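Local atomic coordinates of Eps1p (Saccharomyces cerevisiae, PDB entry 4TW5), a protein that is a yeast thioredoxin-superfamily protein whose modelled part comprises two thioredoxin-like domains, each with a Cys-X-X-Cys disulfide. Residues 176-181 against 228-233. Numbering follows the deposited sequence. Where two conformers were deposited one is given.
Sequences NCDKCH and RADREP
The disulfide joining Cys177 and Cys180 packs against Pro233: Cys177 SG lies 4.0 Å from Pro233 CD, and Cys180 SG 3.9 Å from Pro233 CG. Cys177 carries its sulfur anti to the backbone N (chi1 -176°), which also brings SG within 3.2 Å of Arg231 O. The two cysteines bracket a type I turn leading into helix 180-196, while Pro233, just before strand 234-238, occupies the position where thioredoxin folds usually carry a cis-proline, although its peptide here is trans (Glu232 CA to Pro233 CA 3.8 Å).

Hydrogen bonds tie the turn and the residue before it to the neighbouring loop. Arg231 N donates to Asn176 O at 2.8 Å. The same oxygen lies in plane at the edge of the Arg231 guanidinium, whose NH2 bonds Lys175 O. Asp230 accepts the amide of Asp178 through the syn lone pair of OD1, in a nearly straight bond (Asp178 N to Asp230 OD1 2.8 Å, 178° at the hydrogen). A bridging water accepts from Lys179 N and donates to Asp230 OD2 and Arg231 O.

Lys179 reaches across with an extended chain, setting CD against Glu232 CG and forming a salt bridge with Glu232 OE2, although its modelled length is doubtfully short; Tyr254 adds a cation-pi contact. The carboxylates of Asp178 and Asp230, their planes 25° apart, approach to 3.3 Å between Asp178 OD2 and Asp230 OD1 without bonding. Their proximity would be unfavourable if both are ionised; the Asp178 amide, and more distantly Lys179, may offset it. The buried disulfide thus has an apolar wall at Pro233, while the bonds at Asn176 O and Asp178 N and the water on Lys179 N hold the turn at its start and middle, probably fixing how the sulfurs sit over the proline.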
loop_
_atom_site.group_PDB
_atom_site.type_symbol
_atom_site.label_atom_id
_atom_site.label_comp_id
_atom_site.label_asym_id
_atom_site.label_seq_id
_atom_site.Cartn_x
_atom_site.Cartn_y
_atom_site.Cartn_z
ATOM N N ASN A 176 14.722 10.734 6.158
ATOM C CA ASN A 176 15.207 9.565 6.889
ATOM C C ASN A 176 16.089 8.635 6.016
ATOM O O ASN A 176 15.979 7.399 6.061
ATOM C CB ASN A 176 14.018 8.802 7.482
ATOM C CG ASN A 176 13.163 9.681 8.366
ATOM O OD1 ASN A 176 13.646 10.686 8.877
ATOM N ND2 ASN A 176 11.893 9.318 8.549
ATOM N N CYS A 177 16.956 9.249 5.218
ATOM C CA CYS A 177 17.893 8.511 4.398
ATOM C C CYS A 177 19.214 9.236 4.330
ATOM O O CYS A 177 19.462 9.983 3.392
ATOM C CB CYS A 177 17.351 8.304 2.980
ATOM S SG CYS A 177 18.430 7.273 1.935
ATOM N N ASP A 178 20.070 8.967 5.308
ATOM C CA ASP A 178 21.367 9.609 5.417
ATOM C C ASP A 178 22.266 9.362 4.210
ATOM O O ASP A 178 23.048 10.226 3.828
ATOM C CB ASP A 178 22.089 9.127 6.674
ATOM C CG ASP A 178 21.392 9.550 7.959
ATOM O OD1 ASP A 178 20.661 10.575 7.963
ATOM O OD2 ASP A 178 21.564 8.826 8.966
ATOM N N LYS A 179 22.152 8.180 3.618
ATOM C CA LYS A 179 23.062 7.774 2.556
ATOM C C LYS A 179 22.568 8.098 1.146
ATOM O O LYS A 179 23.327 7.979 0.211
ATOM C CB LYS A 179 23.357 6.276 2.671
ATOM C CG LYS A 179 24.129 5.903 3.933
ATOM C CD LYS A 179 23.879 4.431 4.284
ATOM C CE LYS A 179 24.535 4.028 5.586
ATOM N NZ LYS A 179 23.986 2.700 6.039
ATOM N N CYS A 180 21.310 8.510 1.001
ATOM C CA CYS A 180 20.715 8.715 -0.312
ATOM C C CYS A 180 21.501 9.674 -1.235
ATOM O O CYS A 180 21.649 9.417 -2.438
ATOM C CB CYS A 180 19.293 9.229 -0.174
ATOM S SG CYS A 180 17.998 8.022 0.097
ATOM N N HIS A 181 21.970 10.786 -0.679
ATOM C CA HIS A 181 22.712 11.779 -1.449
ATOM C C HIS A 181 24.072 11.256 -1.893
ATOM O O HIS A 181 24.475 11.443 -3.034
ATOM C CB HIS A 181 22.891 13.053 -0.633
ATOM C CG HIS A 181 23.685 14.109 -1.337
ATOM N ND1 HIS A 181 23.112 15.018 -2.199
ATOM C CD2 HIS A 181 25.010 14.388 -1.318
ATOM C CE1 HIS A 181 24.048 15.820 -2.671
ATOM N NE2 HIS A 181 25.209 15.458 -2.153
ATOM N N ARG A 228 11.808 3.145 12.172
ATOM C CA ARG A 228 13.122 3.046 11.541
ATOM C C ARG A 228 13.685 4.438 11.384
ATOM O O ARG A 228 13.102 5.287 10.700
ATOM C CB ARG A 228 13.077 2.346 10.183
ATOM C CG ARG A 228 12.756 0.874 10.258
ATOM C CD ARG A 228 12.842 0.264 8.877
ATOM N NE ARG A 228 12.564 -1.165 8.915
ATOM C CZ ARG A 228 13.428 -2.076 9.333
ATOM N NH1 ARG A 228 14.627 -1.713 9.772
ATOM N NH2 ARG A 228 13.075 -3.342 9.328
ATOM N N ALA A 229 14.839 4.640 12.011
ATOM C CA ALA A 229 15.556 5.909 11.996
ATOM C C ALA A 229 15.988 6.282 10.587
ATOM O O ALA A 229 15.909 7.442 10.162
ATOM C CB ALA A 229 16.782 5.834 12.920
ATOM N N ASP A 230 16.427 5.266 9.863
ATOM C CA ASP A 230 17.163 5.460 8.643
ATOM C C ASP A 230 16.863 4.348 7.649
ATOM O O ASP A 230 16.633 3.196 8.027
ATOM C CB ASP A 230 18.652 5.515 8.973
ATOM C CG ASP A 230 19.500 5.936 7.795
ATOM O OD1 ASP A 230 19.363 7.083 7.320
ATOM O OD2 ASP A 230 20.322 5.107 7.356
ATOM N N ARG A 231 16.857 4.725 6.379
ATOM C CA ARG A 231 16.635 3.822 5.268
ATOM C C ARG A 231 17.757 4.034 4.262
ATOM O O ARG A 231 18.388 5.102 4.229
ATOM C CB ARG A 231 15.280 4.086 4.621
ATOM C CG ARG A 231 14.243 4.550 5.614
ATOM C CD ARG A 231 12.972 4.948 4.934
ATOM N NE ARG A 231 12.987 6.327 4.468
ATOM C CZ ARG A 231 11.959 6.874 3.844
ATOM N NH1 ARG A 231 10.871 6.150 3.625
ATOM N NH2 ARG A 231 12.013 8.126 3.445
ATOM N N GLU A 232 17.948 3.046 3.399
ATOM C CA GLU A 232 18.965 3.088 2.356
ATOM C C GLU A 232 18.350 2.765 1.024
ATOM O O GLU A 232 17.391 2.005 0.960
ATOM C CB GLU A 232 20.052 2.043 2.591
ATOM C CG GLU A 232 21.072 2.297 3.646
ATOM C CD GLU A 232 22.024 1.126 3.726
ATOM O OE1 GLU A 232 21.707 0.102 3.074
ATOM O OE2 GLU A 232 23.075 1.227 4.412
ATOM N N PRO A 233 18.938 3.290 -0.058
ATOM C CA PRO A 233 18.449 2.894 -1.383
ATOM C C PRO A 233 18.777 1.419 -1.616
ATOM O O PRO A 233 19.733 0.889 -1.029
ATOM C CB PRO A 233 19.208 3.824 -2.337
ATOM C CG PRO A 233 19.752 4.933 -1.431
ATOM C CD PRO A 233 20.014 4.287 -0.132
HETATM O O HOH W 1 11.404 6.000 8.486
HETATM O O HOH W 2 20.848 5.716 4.556
HETATM O O HOH W 3 20.745 2.170 7.066
#